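Local coordinates for protein 1H-3-hydroxy-4-oxoquinoline 2,4-dioxygenase (Pseudomonas putida, PDB 3IBT) that catalyses the cofactor-independent, ring-cleaving dioxygenation of 3-hydroxy-1H-quinolin-4-one to N-formylanthranilate and carbon monoxide in oxoquinoline degradation, at residues A[23-28]-A[79-84]; A[72-77]-A[105-110]; A[118-123]-A[244-249]; A[237-242]-A[248-253]. All blocks are in the same frame, centred on the assembly; numbering follows the deposited sequence.

The four contacts fall into two pairs around one alpha/beta-hydrolase sheet. Interactions 1 and 2 share helix 70-83, have centres about 10 Å apart, and meet where L77 packs against F25 and L27; their segments alternate along the chain. Interactions 3 and 4 follow in sequence, share L248 and E249 on helix 246-249, and have centres about 8 Å apart. Between the pairs, centre-to-centre distances run from about 20 to 27 Å. Interactions 1, 3 and 4 all reach the sheet, through strands 23-27, 115-119 and 234-238. The first pair joins helix 70-83 to strand 23-27 and to helix 97-107, while the second holds the probable acid-histidine site and the loop next to it.

Interaction 1. Residues A[23-28]-A[79-84]; sequences TLFLLS and AFIDAK
The ring of F25 reaches from strand 23-27 to helix 70-83 and meets two consecutive residues there, F80 and I81, with its two outer corners. On one corner, F25 CE2 lies 4.0 Å from F80 CD2, which approaches at the edge of the F25 ring, near its plane. Seen from F80 the meeting is different: F25 CE2 comes in obliquely to the F80 ring, and the two side chains cross at a slant. At the other corner, F25 CE1 is 4.1 Å from I81 CG2. The torsions explain this division of labour. F25 has CG beside its backbone N and opposite the carbonyl carbon (chi1 -84°), and from there the ring extends straight out of the strand toward the helix. I81 holds CG1 in the crowded position between its backbone N and carbonyl carbon (chi1 77°); this turns the longer branch away and leaves the CG2 methyl as the atom that touches F25, the two side chains crossing at about a right angle.

Such packing of a helix onto a central parallel strand is a basic layer of the alpha/beta-hydrolase fold, here a purely apolar one. Strand 23-27 lies between strands 49-53 and 89-94, and the backbone of F25 bonds to that of Q90 and V92. The F25 ring also meets F89 at a steep angle and touches I51 and P53, while F80 has the ring of Y13 edge-to-face with it. The K84 amine forms a salt bridge with E15 at the margin of this aromatic cluster.

Interaction 2. Residues A[72-77]-A[105-110]; sequences TLAQDL and CEQLGA
Q107, in the last turn of helix 97-107, points its side chain at helix 70-83 and meets Q75 amide to amide. Followed outward, CB leaves the backbone toward the facing helix, with CG set beside the backbone N (chi1 -83°). Beyond CG the chain runs extended, which carries the amide over to helix 70-83; the side chain also touches L78. CD then comes within 3.5 Å of Q75 NE2. At the tip, Q107 OE1 accepts a weak hydrogen bond from Q75 NE2, 3.1 Å long and bent to 132°, and lies 4.0 Å from A74 CB. The other tip atom, Q107 NE2, is 3.0 Å from Q75 NE2; both are donors as modelled, so this approach adds no bond.

Q75, its chain bent at the second torsion, crosses that of Q107 at about a right angle, yet the two amide planes are only 15° apart. The pair therefore meets nearly coplanar at the partly exposed edge of the helix pair.

Inward, the packing turns apolar: L73 rests on V100 and on W30, probably a substrate-binding residue. Helix 97-107 follows strand 89-94 through the turn known in this fold as the nucleophile elbow. L77 of helix 70-83 touches M91 on that strand, and L108, just past the end of helix 97-107, touches F89.

Interaction 3. Residues A[118-123]-A[244-249]; sequences IIDWLL and HFPSLE. Unlike the reference sequence in segment 118-123: I118 (reference Val).
The carboxylate of D120 meets the edge of the H244 imidazole, the two planes 83° apart. D120 OD2 sits 2.9 Å from H244 ND1, which donates a hydrogen bond bent to 139° and therefore weak. H244 keeps CG opposite its backbone N (chi1 178°), which carries the ring toward the aspartate, its second torsion turning the ND1 edge to OD2; W153 stacks on the ring. The second carboxylate oxygen, OD1, accepts from the backbone N of S213 and of Q214, so the acid is gripped on both oxygens. OD1 also lies 3.6 Å from P246 CD, and next to it the CG2 methyl of I119 packs against P246 CG, a contact that joins the start of helix 246-249 to the end of strand 115-119. With an alanine in place of D120, H244 ND1 and the amides of S213 and Q214 would probably lose their acceptor and the imidazole be freer to turn.

With S95 at the elbow, these residues occupy catalytic-triad positions of the alpha/beta-hydrolase fold, although the acid here follows the sixth strand and not the seventh. The contact is consistent with D120 raising the basicity of H244, the probable proton donor and acceptor of the reaction.

Interaction 4. Residues A[237-242]-A[248-253]; sequences RHIPGR and LENPVA
The carboxylate of E249 takes the backbone N-H of R242 and lies against G241, tying the loop that follows strand 234-238, the last of the alpha/beta-hydrolase sheet, to the short helix 246-249. The clearest bond is R242 N to E249 OE2, 3.3 Å long and nearly straight at 176°, using the syn lone pair of that oxygen. The less certainly placed OE1 also faces R242 N, but only weakly, and accepts from T243 N as its stronger partner. CG opposite the backbone N (chi1 -166°) and an extended chain beyond it deliver the carboxylate to these amides. Were E249 replaced by an alanine, the N-H groups of R242 and T243 would probably lose their shared carboxylate, and the loop leading to H244 could shift.

Beside this grip, I239 meets the start of helix 251-261: its CG2 methyl touches A253 CB at 3.7 Å and N250 ND2 at 3.8 Å. G241 CA also lies 4.0 Å from N250 ND2; a side chain at G241 would point at the E249 carboxylate.

Farther out, the path of the loop is set by an inverse gamma turn centred on P240, while I239 O bonds to the S213 hydroxyl. The guanidinium of R242 leads away from E249 and forms a salt bridge with E155. Closing the gamma turn, G241 N donates to I239 O over 2.8 Å.

Interaction 1. Residues A[23-28]-A[79-84]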
# COMPACT_ATOMS: atom_id res chain seq x y z
N THR A 23 -8.86 10.99 11.53
CA THR A 23 -7.65 10.17 11.51
C THR A 23 -7.56 9.35 10.22
O THR A 23 -8.56 8.76 9.76
CB THR A 23 -7.52 9.30 12.77
OG1 THR A 23 -7.63 10.15 13.92
CG2 THR A 23 -6.17 8.58 12.79
N LEU A 24 -6.35 9.36 9.65
CA LEU A 24 -6.07 8.85 8.32
C LEU A 24 -4.76 8.12 8.38
O LEU A 24 -3.74 8.72 8.73
CB LEU A 24 -5.93 10.01 7.35
CG LEU A 24 -6.34 9.79 5.90
CD1 LEU A 24 -6.03 11.04 5.08
CD2 LEU A 24 -5.64 8.62 5.31
N PHE A 25 -4.76 6.84 8.04
CA PHE A 25 -3.53 6.06 8.06
C PHE A 25 -2.90 6.01 6.68
O PHE A 25 -3.59 5.73 5.66
CB PHE A 25 -3.82 4.62 8.49
CG PHE A 25 -3.88 4.43 9.97
CD1 PHE A 25 -5.09 4.47 10.63
CD2 PHE A 25 -2.71 4.17 10.69
CE1 PHE A 25 -5.16 4.27 12.04
CE2 PHE A 25 -2.75 3.97 12.11
CZ PHE A 25 -3.97 4.02 12.79
N LEU A 26 -1.59 6.28 6.63
CA LEU A 26 -0.86 6.10 5.38
C LEU A 26 0.01 4.85 5.41
O LEU A 26 1.08 4.88 6.03
CB LEU A 26 -0.06 7.36 5.04
CG LEU A 26 -0.78 8.61 4.53
CD1 LEU A 26 0.19 9.46 3.73
CD2 LEU A 26 -2.01 8.30 3.68
N LEU A 27 -0.43 3.78 4.73
CA LEU A 27 0.20 2.42 4.80
C LEU A 27 0.95 2.01 3.55
O LEU A 27 0.35 1.94 2.47
CB LEU A 27 -0.86 1.34 5.03
CG LEU A 27 -1.87 1.49 6.17
CD1 LEU A 27 -3.09 0.53 6.00
CD2 LEU A 27 -1.16 1.32 7.50
N SER A 28 2.22 1.69 3.68
CA SER A 28 3.05 1.37 2.50
C SER A 28 2.92 -0.08 1.86
O SER A 28 2.13 -0.91 2.29
CB SER A 28 4.51 1.64 2.85
OG SER A 28 5.06 0.45 3.34
N ALA A 79 -4.35 -4.17 16.38
CA ALA A 79 -3.80 -3.97 17.69
C ALA A 79 -3.26 -2.53 17.81
O ALA A 79 -2.84 -2.09 18.91
CB ALA A 79 -2.72 -5.00 17.92
N PHE A 80 -3.26 -1.78 16.69
CA PHE A 80 -2.82 -0.38 16.67
C PHE A 80 -3.95 0.54 17.06
O PHE A 80 -3.95 1.08 18.17
CB PHE A 80 -2.26 0.01 15.30
CG PHE A 80 -0.95 0.69 15.38
CD1 PHE A 80 0.18 -0.01 15.81
CD2 PHE A 80 -0.83 2.05 15.05
CE1 PHE A 80 1.41 0.60 15.91
CE2 PHE A 80 0.40 2.68 15.14
CZ PHE A 80 1.53 1.94 15.57
N ILE A 81 -4.93 0.69 16.16
CA ILE A 81 -6.20 1.39 16.40
C ILE A 81 -6.76 1.27 17.85
O ILE A 81 -7.22 2.27 18.45
CB ILE A 81 -7.32 0.97 15.36
CG1 ILE A 81 -7.93 -0.41 15.67
CG2 ILE A 81 -6.81 1.04 13.86
CD1 ILE A 81 -9.11 -0.42 16.69
N ASP A 82 -6.73 0.05 18.38
CA ASP A 82 -7.17 -0.29 19.73
C ASP A 82 -6.20 0.29 20.76
O ASP A 82 -6.63 1.05 21.63
CB ASP A 82 -7.32 -1.83 19.85
CG ASP A 82 -7.31 -2.36 21.32
OD1 ASP A 82 -6.67 -1.76 22.25
OD2 ASP A 82 -7.97 -3.43 21.54
N ALA A 83 -4.92 -0.05 20.63
CA ALA A 83 -3.88 0.34 21.59
C ALA A 83 -3.83 1.84 21.85
O ALA A 83 -3.56 2.28 23.01
CB ALA A 83 -2.53 -0.16 21.13
N LYS A 84 -4.08 2.63 20.79
CA LYS A 84 -4.15 4.10 20.85
C LYS A 84 -5.58 4.65 21.04
O LYS A 84 -5.76 5.84 21.27
CB LYS A 84 -3.51 4.74 19.61
CG LYS A 84 -1.99 4.58 19.55
CD LYS A 84 -1.36 5.74 18.82
CE LYS A 84 -1.50 7.02 19.68
NZ LYS A 84 -1.58 8.30 18.88

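Interaction 2. Residues A[72-77]-A[105-110]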
# COMPACT_ATOMS: atom_id res chain seq x y z
N THR A 72 -1.23 -11.41 9.43
CA THR A 72 -0.75 -10.91 10.72
C THR A 72 -0.45 -9.40 10.63
O THR A 72 -0.53 -8.73 11.66
CB THR A 72 0.46 -11.69 11.29
OG1 THR A 72 1.69 -11.19 10.73
CG2 THR A 72 0.34 -13.19 11.02
N LEU A 73 -0.14 -8.87 9.42
CA LEU A 73 0.15 -7.42 9.29
C LEU A 73 -1.10 -6.63 9.59
O LEU A 73 -1.05 -5.64 10.32
CB LEU A 73 0.71 -7.03 7.94
CG LEU A 73 2.17 -7.38 7.71
CD1 LEU A 73 2.61 -6.92 6.31
CD2 LEU A 73 3.02 -6.75 8.73
N ALA A 74 -2.21 -7.11 9.03
CA ALA A 74 -3.57 -6.77 9.46
C ALA A 74 -3.74 -6.78 10.98
O ALA A 74 -4.28 -5.83 11.58
CB ALA A 74 -4.53 -7.77 8.90
N GLN A 75 -3.32 -7.88 11.59
CA GLN A 75 -3.47 -8.03 13.00
C GLN A 75 -2.70 -6.94 13.77
O GLN A 75 -3.22 -6.34 14.71
CB GLN A 75 -3.02 -9.43 13.40
CG GLN A 75 -4.02 -10.49 12.99
CD GLN A 75 -5.29 -10.37 13.79
OE1 GLN A 75 -5.29 -10.73 15.05
NE2 GLN A 75 -6.39 -9.82 13.09
N ASP A 76 -1.46 -6.70 13.33
CA ASP A 76 -0.67 -5.55 13.73
C ASP A 76 -1.52 -4.27 13.81
O ASP A 76 -1.73 -3.69 14.89
CB ASP A 76 0.49 -5.34 12.72
CG ASP A 76 1.50 -6.48 12.75
OD1 ASP A 76 1.28 -7.41 13.84
OD2 ASP A 76 2.52 -6.40 11.82
N LEU A 77 -2.02 -3.85 12.66
CA LEU A 77 -2.77 -2.62 12.57
C LEU A 77 -4.02 -2.62 13.45
O LEU A 77 -4.44 -1.55 13.91
CB LEU A 77 -3.14 -2.35 11.11
CG LEU A 77 -3.13 -0.92 10.57
CD1 LEU A 77 -3.91 -0.97 9.31
CD2 LEU A 77 -3.73 0.13 11.50
N CYS A 105 -10.90 -3.75 6.25
CA CYS A 105 -12.27 -3.39 5.88
C CYS A 105 -13.19 -4.57 6.07
O CYS A 105 -14.38 -4.39 6.33
CB CYS A 105 -12.34 -2.92 4.44
SG CYS A 105 -11.78 -1.23 4.18
N GLU A 106 -12.63 -5.77 5.94
CA GLU A 106 -13.41 -7.00 6.09
C GLU A 106 -13.48 -7.46 7.54
O GLU A 106 -14.49 -8.04 7.94
CB GLU A 106 -12.85 -8.13 5.22
CG GLU A 106 -13.83 -9.32 4.98
CD GLU A 106 -13.14 -10.62 4.50
OE1 GLU A 106 -12.00 -10.54 3.99
OE2 GLU A 106 -13.74 -11.72 4.62
N GLN A 107 -12.42 -7.20 8.32
CA GLN A 107 -12.36 -7.65 9.72
C GLN A 107 -13.25 -6.80 10.59
O GLN A 107 -14.11 -7.32 11.28
CB GLN A 107 -10.92 -7.72 10.25
CG GLN A 107 -10.15 -9.04 9.88
CD GLN A 107 -8.94 -9.33 10.80
OE1 GLN A 107 -7.82 -9.55 10.32
NE2 GLN A 107 -9.17 -9.33 12.11
N LEU A 108 -13.04 -5.49 10.54
CA LEU A 108 -13.97 -4.48 11.09
C LEU A 108 -15.21 -4.33 10.20
O LEU A 108 -15.28 -4.95 9.13
CB LEU A 108 -13.26 -3.14 11.14
CG LEU A 108 -12.24 -2.80 12.24
CD1 LEU A 108 -11.32 -3.95 12.70
CD2 LEU A 108 -11.41 -1.64 11.73
N GLY A 109 -16.18 -3.50 10.61
CA GLY A 109 -17.38 -3.29 9.78
C GLY A 109 -17.11 -2.79 8.33
O GLY A 109 -15.98 -2.48 7.97
N ALA A 110 -18.14 -2.75 7.49
CA ALA A 110 -18.16 -1.76 6.43
C ALA A 110 -18.78 -0.55 7.09
O ALA A 110 -18.26 0.56 7.02
CB ALA A 110 -19.01 -2.20 5.29

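Interaction 3. Residues A[118-123]-A[244-249]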
# COMPACT_ATOMS: atom_id res chain seq x y z
N ILE A 118 -6.81 2.87 -2.10
CA ILE A 118 -5.69 2.04 -2.47
C ILE A 118 -4.96 2.73 -3.61
O ILE A 118 -5.58 3.44 -4.40
CB ILE A 118 -6.18 0.68 -2.91
CG1 ILE A 118 -7.39 0.86 -3.85
CG2 ILE A 118 -6.56 -0.15 -1.69
CD1 ILE A 118 -8.07 -0.41 -4.16
N ILE A 119 -3.66 2.55 -3.69
CA ILE A 119 -2.87 3.28 -4.65
C ILE A 119 -2.00 2.28 -5.42
O ILE A 119 -1.23 1.54 -4.83
CB ILE A 119 -1.99 4.33 -3.96
CG1 ILE A 119 -2.87 5.33 -3.22
CG2 ILE A 119 -1.10 5.03 -4.95
CD1 ILE A 119 -2.13 6.39 -2.49
N ASP A 120 -2.15 2.25 -6.73
CA ASP A 120 -1.23 1.50 -7.54
C ASP A 120 -1.08 0.06 -7.13
O ASP A 120 0.03 -0.44 -6.98
CB ASP A 120 0.14 2.17 -7.66
CG ASP A 120 0.59 2.23 -9.12
OD1 ASP A 120 0.61 3.35 -9.67
OD2 ASP A 120 0.83 1.16 -9.76
N TRP A 121 -2.24 -0.57 -6.97
CA TRP A 121 -2.42 -1.99 -6.74
C TRP A 121 -2.78 -2.61 -8.08
O TRP A 121 -3.79 -2.21 -8.70
CB TRP A 121 -3.65 -2.12 -5.90
CG TRP A 121 -3.78 -3.40 -5.20
CD1 TRP A 121 -2.82 -4.33 -5.02
CD2 TRP A 121 -4.93 -3.86 -4.51
NE1 TRP A 121 -3.30 -5.35 -4.28
CE2 TRP A 121 -4.59 -5.08 -3.93
CE3 TRP A 121 -6.22 -3.34 -4.33
CZ2 TRP A 121 -5.50 -5.82 -3.16
CZ3 TRP A 121 -7.13 -4.08 -3.54
CH2 TRP A 121 -6.76 -5.30 -2.97
N LEU A 122 -1.99 -3.60 -8.51
CA LEU A 122 -2.18 -4.25 -9.80
C LEU A 122 -3.42 -5.14 -9.78
O LEU A 122 -3.42 -6.24 -9.20
CB LEU A 122 -0.91 -5.02 -10.19
CG LEU A 122 -0.87 -5.82 -11.49
CD1 LEU A 122 -0.84 -4.95 -12.74
CD2 LEU A 122 0.32 -6.75 -11.43
N LEU A 123 -4.47 -4.65 -10.41
CA LEU A 123 -5.77 -5.26 -10.23
C LEU A 123 -5.88 -6.64 -10.87
O LEU A 123 -6.77 -7.43 -10.51
CB LEU A 123 -6.86 -4.35 -10.75
CG LEU A 123 -6.92 -3.05 -9.99
CD1 LEU A 123 -7.91 -2.15 -10.68
CD2 LEU A 123 -7.29 -3.20 -8.53
N HIS A 244 5.35 3.97 -10.63
CA HIS A 244 4.55 3.13 -9.73
C HIS A 244 4.16 3.80 -8.38
O HIS A 244 3.29 3.27 -7.68
CB HIS A 244 5.29 1.77 -9.55
CG HIS A 244 4.65 0.78 -8.61
ND1 HIS A 244 3.38 0.28 -8.79
CD2 HIS A 244 5.15 0.14 -7.52
CE1 HIS A 244 3.11 -0.60 -7.84
NE2 HIS A 244 4.17 -0.71 -7.06
N PHE A 245 4.74 4.96 -8.02
CA PHE A 245 4.51 5.60 -6.69
C PHE A 245 3.96 6.99 -6.88
O PHE A 245 4.68 8.00 -6.79
CB PHE A 245 5.77 5.66 -5.92
CG PHE A 245 6.68 4.54 -6.22
CD1 PHE A 245 7.60 4.64 -7.26
CD2 PHE A 245 6.60 3.35 -5.48
CE1 PHE A 245 8.47 3.57 -7.56
CE2 PHE A 245 7.45 2.28 -5.76
CZ PHE A 245 8.40 2.39 -6.82
N PRO A 246 2.66 7.06 -7.19
CA PRO A 246 2.08 8.39 -7.36
C PRO A 246 2.22 9.29 -6.11
O PRO A 246 2.17 10.52 -6.21
CB PRO A 246 0.61 8.08 -7.69
CG PRO A 246 0.38 6.66 -7.36
CD PRO A 246 1.69 5.97 -7.42
N SER A 247 2.40 8.71 -4.95
CA SER A 247 2.56 9.51 -3.74
C SER A 247 3.90 10.23 -3.74
O SER A 247 4.05 11.21 -3.04
CB SER A 247 2.47 8.61 -2.54
OG SER A 247 3.40 7.53 -2.72
N LEU A 248 4.86 9.74 -4.53
CA LEU A 248 6.17 10.36 -4.61
C LEU A 248 6.22 11.21 -5.83
O LEU A 248 6.60 12.36 -5.75
CB LEU A 248 7.25 9.29 -4.72
CG LEU A 248 7.67 8.55 -3.46
CD1 LEU A 248 8.70 7.48 -3.85
CD2 LEU A 248 8.23 9.51 -2.43
N GLU A 249 5.85 10.62 -6.97
CA GLU A 249 5.86 11.34 -8.25
C GLU A 249 4.85 12.53 -8.33
O GLU A 249 5.14 13.59 -8.94
CB GLU A 249 5.63 10.36 -9.40
CG GLU A 249 5.97 10.98 -10.74
CD GLU A 249 5.65 10.06 -11.93
OE1 GLU A 249 4.83 9.10 -11.75
OE2 GLU A 249 6.23 10.30 -13.05

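Interaction 4. Residues A[237-242]-A[248-253]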
# COMPACT_ATOMS: atom_id res chain seq x y z
N ARG A 237 -9.11 6.42 -10.15
CA ARG A 237 -8.62 7.76 -10.50
C ARG A 237 -7.20 7.56 -11.03
O ARG A 237 -6.32 7.19 -10.27
CB ARG A 237 -8.56 8.65 -9.25
CG ARG A 237 -9.56 9.77 -9.16
CD ARG A 237 -9.96 10.03 -7.70
NE ARG A 237 -11.38 10.42 -7.63
CZ ARG A 237 -12.43 9.57 -7.73
NH1 ARG A 237 -12.26 8.26 -7.88
NH2 ARG A 237 -13.67 10.03 -7.70
N HIS A 238 -7.01 7.72 -12.35
CA HIS A 238 -5.69 7.71 -13.02
C HIS A 238 -4.94 9.03 -12.88
O HIS A 238 -5.38 10.05 -13.43
CB HIS A 238 -5.92 7.49 -14.52
CG HIS A 238 -4.66 7.40 -15.34
ND1 HIS A 238 -4.39 8.26 -16.38
CD2 HIS A 238 -3.64 6.51 -15.33
CE1 HIS A 238 -3.24 7.93 -16.95
NE2 HIS A 238 -2.76 6.88 -16.33
N ILE A 239 -3.81 9.03 -12.16
CA ILE A 239 -2.88 10.17 -12.30
C ILE A 239 -1.94 9.85 -13.48
O ILE A 239 -1.40 8.75 -13.52
CB ILE A 239 -2.03 10.38 -11.03
CG1 ILE A 239 -2.83 10.09 -9.76
CG2 ILE A 239 -1.49 11.78 -10.98
CD1 ILE A 239 -4.06 10.98 -9.51
N PRO A 240 -1.82 10.74 -14.48
CA PRO A 240 -0.89 10.42 -15.58
C PRO A 240 0.60 10.56 -15.22
O PRO A 240 1.28 11.49 -15.64
CB PRO A 240 -1.30 11.37 -16.70
CG PRO A 240 -2.26 12.29 -16.14
CD PRO A 240 -2.51 12.01 -14.70
N GLY A 241 1.12 9.63 -14.44
CA GLY A 241 2.55 9.56 -14.14
C GLY A 241 3.14 8.47 -15.01
O GLY A 241 2.42 7.87 -15.79
N ARG A 242 4.43 8.24 -14.90
CA ARG A 242 5.04 7.15 -15.63
C ARG A 242 5.47 6.11 -14.59
O ARG A 242 5.91 5.01 -14.94
CB ARG A 242 6.24 7.64 -16.45
CG ARG A 242 6.06 9.02 -17.05
CD ARG A 242 5.46 9.00 -18.49
NE ARG A 242 4.28 8.16 -18.70
CZ ARG A 242 4.26 7.07 -19.49
NH1 ARG A 242 5.35 6.68 -20.15
NH2 ARG A 242 3.14 6.36 -19.60
N LEU A 248 4.86 9.74 -4.53
CA LEU A 248 6.17 10.36 -4.61
C LEU A 248 6.22 11.21 -5.83
O LEU A 248 6.60 12.36 -5.75
CB LEU A 248 7.25 9.29 -4.72
CG LEU A 248 7.67 8.55 -3.46
CD1 LEU A 248 8.70 7.48 -3.85
CD2 LEU A 248 8.23 9.51 -2.43
N GLU A 249 5.85 10.62 -6.97
CA GLU A 249 5.86 11.34 -8.25
C GLU A 249 4.85 12.53 -8.33
O GLU A 249 5.14 13.59 -8.94
CB GLU A 249 5.63 10.36 -9.40
CG GLU A 249 5.97 10.98 -10.74
CD GLU A 249 5.65 10.06 -11.93
OE1 GLU A 249 4.83 9.10 -11.75
OE2 GLU A 249 6.23 10.30 -13.05
N ASN A 250 3.67 12.37 -7.77
CA ASN A 250 2.68 13.39 -7.91
C ASN A 250 1.93 13.68 -6.64
O ASN A 250 0.71 13.52 -6.59
CB ASN A 250 1.72 13.05 -9.03
CG ASN A 250 2.30 13.35 -10.42
OD1 ASN A 250 2.81 14.44 -10.70
ND2 ASN A 250 2.23 12.35 -11.30
N PRO A 251 2.65 14.17 -5.61
CA PRO A 251 1.98 14.32 -4.33
C PRO A 251 0.81 15.31 -4.42
O PRO A 251 -0.21 15.03 -3.81
CB PRO A 251 3.07 14.84 -3.38
CG PRO A 251 4.13 15.37 -4.27
CD PRO A 251 4.06 14.61 -5.56
N VAL A 252 0.91 16.41 -5.19
CA VAL A 252 -0.18 17.39 -5.24
C VAL A 252 -1.42 16.70 -5.75
O VAL A 252 -2.53 16.91 -5.22
CB VAL A 252 0.14 18.61 -6.12
CG1 VAL A 252 -1.12 19.42 -6.43
CG2 VAL A 252 1.15 19.49 -5.43
N ALA A 253 -1.26 15.84 -6.76
CA ALA A 253 -2.43 15.19 -7.34
C ALA A 253 -3.06 14.22 -6.33
O ALA A 253 -4.26 14.34 -6.02
CB ALA A 253 -2.09 14.53 -8.58